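Local coordinates for protein ribonucleoside-diphosphate reductase subunit beta (Clostridium botulinum, PDB 6ZJK) that probably forms the radical-generating, iron-binding small subunit (R2) of ribonucleotide reductase, which supports the conversion of ribonucleotides to deoxyribonucleotides, at residues S101-L106 / Q142-I147; F214-A219 / Y233-E238. All blocks are in the same frame, centred on the assembly; numbering follows the deposited sequence.

Contact 1 of 2, residues S101-L106 / Q142-I147; sequences SFLNFL and QSYSYI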
loop_
_atom_site.group_PDB
_atom_site.type_symbol
_atom_site.label_atom_id
_atom_site.label_comp_id
_atom_site.label_asym_id
_atom_site.label_seq_id
_atom_site.Cartn_x
_atom_site.Cartn_y
_atom_site.Cartn_z
ATOM N N SER A 101 -17.164 9.582 -12.173
ATOM C CA SER A 101 -17.682 8.762 -11.080
ATOM C C SER A 101 -17.389 7.284 -11.325
ATOM O O SER A 101 -17.000 6.559 -10.401
ATOM C CB SER A 101 -19.175 8.993 -10.901
ATOM O OG SER A 101 -19.747 7.977 -10.100
ATOM N N PHE A 102 -17.386 6.815 -12.571
ATOM C CA PHE A 102 -17.017 5.434 -12.878
ATOM C C PHE A 102 -15.556 5.156 -12.565
ATOM O O PHE A 102 -15.232 4.133 -11.947
ATOM C CB PHE A 102 -17.302 5.146 -14.354
ATOM C CG PHE A 102 -16.938 3.760 -14.781
ATOM C CD1 PHE A 102 -17.535 2.652 -14.190
ATOM C CD2 PHE A 102 -15.996 3.560 -15.775
ATOM C CE1 PHE A 102 -17.200 1.372 -14.589
ATOM C CE2 PHE A 102 -15.653 2.272 -16.176
ATOM C CZ PHE A 102 -16.272 1.182 -15.586
ATOM N N LEU A 103 -14.656 6.061 -12.951
ATOM C CA LEU A 103 -13.244 5.826 -12.692
ATOM C C LEU A 103 -12.949 5.797 -11.187
ATOM O O LEU A 103 -12.140 4.979 -10.722
ATOM C CB LEU A 103 -12.404 6.891 -13.401
ATOM C CG LEU A 103 -12.507 6.967 -14.930
ATOM C CD1 LEU A 103 -11.466 7.924 -15.518
ATOM C CD2 LEU A 103 -12.418 5.584 -15.601
ATOM N N ASN A 104 -13.640 6.635 -10.406
ATOM C CA ASN A 104 -13.461 6.619 -8.951
ATOM C C ASN A 104 -13.896 5.286 -8.362
ATOM O O ASN A 104 -13.293 4.796 -7.401
ATOM C CB ASN A 104 -14.257 7.764 -8.291
ATOM C CG ASN A 104 -13.931 7.935 -6.793
ATOM O OD1 ASN A 104 -12.783 8.161 -6.404
ATOM N ND2 ASN A 104 -14.947 7.833 -5.961
ATOM N N PHE A 105 -14.948 4.692 -8.913
ATOM C CA PHE A 105 -15.319 3.348 -8.503
ATOM C C PHE A 105 -14.213 2.346 -8.842
ATOM O O PHE A 105 -13.902 1.462 -8.031
ATOM C CB PHE A 105 -16.637 2.938 -9.168
ATOM C CG PHE A 105 -16.846 1.456 -9.192
ATOM C CD1 PHE A 105 -17.443 0.816 -8.115
ATOM C CD2 PHE A 105 -16.400 0.686 -10.273
ATOM C CE1 PHE A 105 -17.621 -0.560 -8.133
ATOM C CE2 PHE A 105 -16.563 -0.678 -10.284
ATOM C CZ PHE A 105 -17.177 -1.306 -9.223
ATOM N N LEU A 106 -13.569 2.491 -9.991
ATOM C CA LEU A 106 -12.539 1.544 -10.420
ATOM C C LEU A 106 -11.326 1.498 -9.488
ATOM O O LEU A 106 -10.956 0.492 -9.037
ATOM C CB LEU A 106 -12.133 1.777 -11.855
ATOM C CG LEU A 106 -13.129 1.496 -12.955
ATOM C CD1 LEU A 106 -12.533 1.653 -14.301
ATOM C CD2 LEU A 106 -13.918 0.244 -12.830
ATOM N N GLN A 142 -7.870 9.931 -4.910
ATOM C CA GLN A 142 -7.835 11.222 -4.266
ATOM C C GLN A 142 -7.749 12.354 -5.220
ATOM O O GLN A 142 -8.259 13.397 -4.972
ATOM C CB GLN A 142 -6.664 11.332 -3.311
ATOM C CG GLN A 142 -6.682 12.536 -2.422
ATOM C CD GLN A 142 -5.770 13.577 -2.872
ATOM O OE1 GLN A 142 -4.754 13.312 -3.406
ATOM N NE2 GLN A 142 -6.123 14.764 -2.654
ATOM N N SER A 143 -7.034 12.136 -6.296
ATOM C CA SER A 143 -6.953 13.062 -7.420
ATOM C C SER A 143 -8.335 13.509 -7.875
ATOM O O SER A 143 -8.471 14.611 -8.427
ATOM C CB SER A 143 -6.186 12.444 -8.602
ATOM O OG SER A 143 -6.965 11.473 -9.293
ATOM N N TYR A 144 -9.265 12.587 -7.825
ATOM C CA TYR A 144 -10.606 12.835 -8.285
ATOM C C TYR A 144 -11.316 13.739 -7.283
ATOM O O TYR A 144 -11.997 14.611 -7.666
ATOM C CB TYR A 144 -11.406 11.564 -8.576
ATOM C CG TYR A 144 -10.719 10.560 -9.500
ATOM C CD1 TYR A 144 -10.000 10.981 -10.576
ATOM C CD2 TYR A 144 -10.780 9.221 -9.268
ATOM C CE1 TYR A 144 -9.372 10.096 -11.399
ATOM C CE2 TYR A 144 -10.158 8.330 -10.094
ATOM C CZ TYR A 144 -9.457 8.779 -11.147
ATOM O OH TYR A 144 -8.819 7.914 -11.933
ATOM N N SER A 145 -11.142 13.494 -6.002
ATOM C CA SER A 145 -11.679 14.385 -4.978
ATOM C C SER A 145 -11.115 15.796 -5.132
ATOM O O SER A 145 -11.836 16.787 -4.955
ATOM C CB SER A 145 -11.389 13.835 -3.577
ATOM O OG SER A 145 -12.471 13.043 -3.099
ATOM N N TYR A 146 -9.838 15.879 -5.431
ATOM C CA TYR A 146 -9.185 17.135 -5.626
ATOM C C TYR A 146 -9.747 17.889 -6.827
ATOM O O TYR A 146 -9.924 19.052 -6.749
ATOM C CB TYR A 146 -7.697 16.980 -5.762
ATOM C CG TYR A 146 -6.959 18.184 -6.223
ATOM C CD1 TYR A 146 -7.006 19.344 -5.546
ATOM C CD2 TYR A 146 -6.169 18.147 -7.308
ATOM C CE1 TYR A 146 -6.317 20.427 -5.953
ATOM C CE2 TYR A 146 -5.470 19.230 -7.726
ATOM C CZ TYR A 146 -5.560 20.373 -7.046
ATOM O OH TYR A 146 -4.868 21.444 -7.451
ATOM N N ILE A 147 -9.958 17.215 -7.945
ATOM C CA ILE A 147 -10.556 17.864 -9.123
ATOM C C ILE A 147 -11.946 18.416 -8.788
ATOM O O ILE A 147 -12.249 19.586 -9.049
ATOM C CB ILE A 147 -10.608 16.904 -10.324
ATOM C CG1 ILE A 147 -9.195 16.632 -10.857
ATOM C CG2 ILE A 147 -11.525 17.468 -11.441
ATOM C CD1 ILE A 147 -9.104 15.492 -11.884
#
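The ring of Y144 packs against L103 and N104 of the facing helix turn, by van der Waals contact and without a hydrogen bond between the segments. N104 lies at the ring edge: its OD1 sits near the ring plane, 3.7 Å from Y144 CD2, and the amide and ring planes stand 83° apart, close to perpendicular. The two side chains run antiparallel past one another; N104 CB is 3.9 Å from the same CD2 of Y144. With CG anti to the backbone N (chi1 -171°), the amide of N104 turns OD1 to the ring and ND2 away from it, where ND2 donates to the backbone O of R49 of the second subunit. Further along the ring, L103 CB is 4.2 Å from Y144 CZ and 4.0 Å from Y144 OH. These helices, 90-118 and 124-151, belong to the helical core of the ferritin-like R2 fold; the nearest CA pair of the segments, N104 and Y144, is 6.9 Å apart. Y144 lies one turn after the iron ligand H140, and its side chain comes within about 5 Å of an iron. Its position matches that of the radical-bearing tyrosine in related class I R2 proteins. The phenol OH is hydrogen-bonded to OD2 of the iron ligand D107, while F208 adds apolar packing around Y144 from helix 190-220.

Contact 2 of 2, residues F214-A219 / Y233-E238; sequences FFYTLA and YINRDE. With FE (Fe (III) ion), chain G.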
loop_
_atom_site.group_PDB
_atom_site.type_symbol
_atom_site.label_atom_id
_atom_site.label_comp_id
_atom_site.label_asym_id
_atom_site.label_seq_id
_atom_site.Cartn_x
_atom_site.Cartn_y
_atom_site.Cartn_z
ATOM N N PHE A 214 -11.343 10.377 -23.316
ATOM C CA PHE A 214 -12.308 11.468 -23.172
ATOM C C PHE A 214 -11.624 12.754 -22.718
ATOM O O PHE A 214 -11.822 13.821 -23.322
ATOM C CB PHE A 214 -13.430 11.087 -22.199
ATOM C CG PHE A 214 -14.354 12.249 -21.858
ATOM C CD1 PHE A 214 -15.290 12.688 -22.785
ATOM C CD2 PHE A 214 -14.283 12.892 -20.627
ATOM C CE1 PHE A 214 -16.133 13.761 -22.503
ATOM C CE2 PHE A 214 -15.121 13.972 -20.323
ATOM C CZ PHE A 214 -16.044 14.403 -21.266
ATOM N N PHE A 215 -10.821 12.672 -21.647
ATOM C CA PHE A 215 -10.191 13.868 -21.098
ATOM C C PHE A 215 -9.163 14.442 -22.059
ATOM O O PHE A 215 -9.076 15.669 -22.208
ATOM C CB PHE A 215 -9.591 13.550 -19.722
ATOM C CG PHE A 215 -10.639 13.182 -18.728
ATOM C CD1 PHE A 215 -11.436 14.164 -18.160
ATOM C CD2 PHE A 215 -10.906 11.852 -18.444
ATOM C CE1 PHE A 215 -12.453 13.825 -17.275
ATOM C CE2 PHE A 215 -11.916 11.502 -17.569
ATOM C CZ PHE A 215 -12.694 12.490 -16.982
ATOM N N TYR A 216 -8.438 13.572 -22.791
ATOM C CA TYR A 216 -7.535 14.068 -23.823
ATOM C C TYR A 216 -8.307 14.727 -24.965
ATOM O O TYR A 216 -7.852 15.733 -25.524
ATOM C CB TYR A 216 -6.649 12.933 -24.368
ATOM C CG TYR A 216 -5.752 12.269 -23.318
ATOM C CD1 TYR A 216 -5.454 12.913 -22.111
ATOM C CD2 TYR A 216 -5.191 11.007 -23.543
ATOM C CE1 TYR A 216 -4.656 12.311 -21.137
ATOM C CE2 TYR A 216 -4.365 10.389 -22.568
ATOM C CZ TYR A 216 -4.095 11.045 -21.376
ATOM O OH TYR A 216 -3.279 10.440 -20.410
ATOM N N THR A 217 -9.474 14.176 -25.325
ATOM C CA THR A 217 -10.280 14.798 -26.376
ATOM C C THR A 217 -10.769 16.178 -25.949
ATOM O O THR A 217 -10.809 17.096 -26.774
ATOM C CB THR A 217 -11.457 13.902 -26.783
ATOM O OG1 THR A 217 -10.958 12.723 -27.438
ATOM C CG2 THR A 217 -12.386 14.626 -27.747
ATOM N N LEU A 218 -11.146 16.350 -24.668
ATOM C CA LEU A 218 -11.522 17.684 -24.191
ATOM C C LEU A 218 -10.341 18.642 -24.276
ATOM O O LEU A 218 -10.444 19.724 -24.872
ATOM C CB LEU A 218 -12.045 17.623 -22.750
ATOM C CG LEU A 218 -13.454 17.090 -22.474
ATOM C CD1 LEU A 218 -13.814 17.272 -21.002
ATOM C CD2 LEU A 218 -14.462 17.791 -23.388
ATOM N N ALA A 219 -9.194 18.231 -23.704
ATOM C CA ALA A 219 -7.997 19.069 -23.653
ATOM C C ALA A 219 -7.452 19.393 -25.033
ATOM O O ALA A 219 -6.863 20.464 -25.227
ATOM C CB ALA A 219 -6.903 18.376 -22.839
ATOM N N TYR A 233 -0.573 11.747 -15.627
ATOM C CA TYR A 233 0.176 11.108 -14.550
ATOM C C TYR A 233 -0.427 9.760 -14.187
ATOM O O TYR A 233 0.302 8.780 -13.964
ATOM C CB TYR A 233 0.234 12.026 -13.322
ATOM C CG TYR A 233 1.291 13.091 -13.425
ATOM C CD1 TYR A 233 2.617 12.817 -13.067
ATOM C CD2 TYR A 233 0.983 14.359 -13.887
ATOM C CE1 TYR A 233 3.595 13.785 -13.161
ATOM C CE2 TYR A 233 1.955 15.344 -13.978
ATOM C CZ TYR A 233 3.260 15.052 -13.604
ATOM O OH TYR A 233 4.234 16.024 -13.699
ATOM N N ILE A 234 -1.723 9.689 -14.213
ATOM C CA ILE A 234 -2.396 8.467 -13.916
ATOM C C ILE A 234 -2.089 7.442 -15.005
ATOM O O ILE A 234 -1.907 6.326 -14.722
ATOM C CB ILE A 234 -3.891 8.663 -13.835
ATOM C CG1 ILE A 234 -4.260 9.675 -12.746
ATOM C CG2 ILE A 234 -4.596 7.388 -13.536
ATOM C CD1 ILE A 234 -5.714 9.669 -12.426
ATOM N N ASN A 235 -2.081 7.884 -16.250
ATOM C CA ASN A 235 -1.799 7.055 -17.416
ATOM C C ASN A 235 -0.394 6.465 -17.231
ATOM O O ASN A 235 -0.253 5.337 -17.325
ATOM C CB ASN A 235 -1.882 7.892 -18.677
ATOM C CG ASN A 235 -2.093 7.075 -19.947
ATOM O OD1 ASN A 235 -1.869 5.899 -20.008
ATOM N ND2 ASN A 235 -2.559 7.747 -20.942
ATOM N N ARG A 236 0.589 7.287 -16.941
ATOM C CA ARG A 236 1.918 6.838 -16.652
ATOM C C ARG A 236 1.968 5.697 -15.617
ATOM O O ARG A 236 2.507 4.674 -15.901
ATOM C CB ARG A 236 2.784 7.971 -16.267
ATOM C CG ARG A 236 4.223 7.590 -16.120
ATOM C CD ARG A 236 5.084 8.769 -15.857
ATOM N NE ARG A 236 4.928 9.316 -14.529
ATOM C CZ ARG A 236 5.644 10.309 -14.071
ATOM N NH1 ARG A 236 6.547 10.825 -14.800
ATOM N NH2 ARG A 236 5.469 10.781 -12.886
ATOM N N ASP A 237 1.310 5.835 -14.487
ATOM C CA ASP A 237 1.265 4.798 -13.528
ATOM C C ASP A 237 0.579 3.580 -14.125
ATOM O O ASP A 237 1.007 2.521 -13.944
ATOM C CB ASP A 237 0.498 5.185 -12.248
ATOM C CG ASP A 237 1.206 6.206 -11.361
ATOM O OD1 ASP A 237 2.351 6.535 -11.499
ATOM O OD2 ASP A 237 0.543 6.723 -10.502
ATOM N N GLU A 238 -0.495 3.741 -14.867
ATOM C CA GLU A 238 -1.199 2.628 -15.438
ATOM C C GLU A 238 -0.356 1.725 -16.345
ATOM O O GLU A 238 -0.533 0.591 -16.376
ATOM C CB GLU A 238 -2.450 3.105 -16.150
ATOM C CG GLU A 238 -3.456 2.052 -16.414
ATOM C CD GLU A 238 -4.280 1.705 -15.200
ATOM O OE1 GLU A 238 -5.223 2.383 -14.825
ATOM O OE2 GLU A 238 -3.958 0.778 -14.537
HETATM FE FE FE G . -4.093 0.838 -11.995
HETATM O O HOH W 1 -3.558 2.902 -12.336
#
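Y216 and N235 reach across to each other and join at their polar ends through one hydrogen bond. N235 ND2 donates to Y216 OH over 2.8 Å, and the N-H...O angle of 169° makes the bond nearly straight. The acceptor lies only 6° out of the N235 amide plane, as expected for a donor using an N-H of the flat amide. Ring and amide are themselves almost coplanar, 16° apart, and ND2 comes in at the edge of the Y216 ring, 3.6 Å from Y216 CE2, instead of over a face. N235 CB also lies 3.4 Å from Y216 OH.

The nearest CA pair, Y216 and N235, is 11.1 Å apart, a gap spanned mostly by the tyrosine ring and closed by the amide. In N235, CG is anti to the backbone N, which extends the amide toward the phenol. Y209 and F212 pack on N235, and S228 and K232 on Y216, while S335 touches both.

One turn beyond N235, E238 binds iron through OE2 at 2.5 Å. Its OE1 stays 3.4 Å from the same iron, so the carboxylate is monodentate; a water at 2.2 Å from the metal, with E137, E204 and H241, completes the ligands. The adjacent D237 accepts hydrogen bonds at OD2 from H140, a ligand of the other iron, and from W71. This second-shell link resembles the Trp-Asp-His relay of the proposed radical-transfer path in class I R2 proteins.

At this level helices 190-220 and 225-255, joined by a short connection, are linked by the Y216-N235 bond, flanked by the stack of F215 on F231 of helix 225-255; F214 and F215 turn to helix 90-118, where both pack on I99.

How the contacts relate
Both contacts are buried, their centres 13 Å apart within one all-helical core, yet they join different helix pairs: 90-118 with 124-151 in contact 1, and 190-220 with 225-255 in contact 2. Contact 1 brings backbones close and relies on van der Waals contact, burying 152 Å²; contact 2 spans a wider gap with a polar bridge and buries 82 Å². They meet directly where I234 CD1 packs 3.6 Å from Y144 OH, and where L103 CD1 lies 4.1 Å from F215 CE2. Y144 of contact 1 lies near an iron, whereas in contact 2 it is E238, a turn beyond the bond, that binds one; the second subunit reaches contact 1 alone.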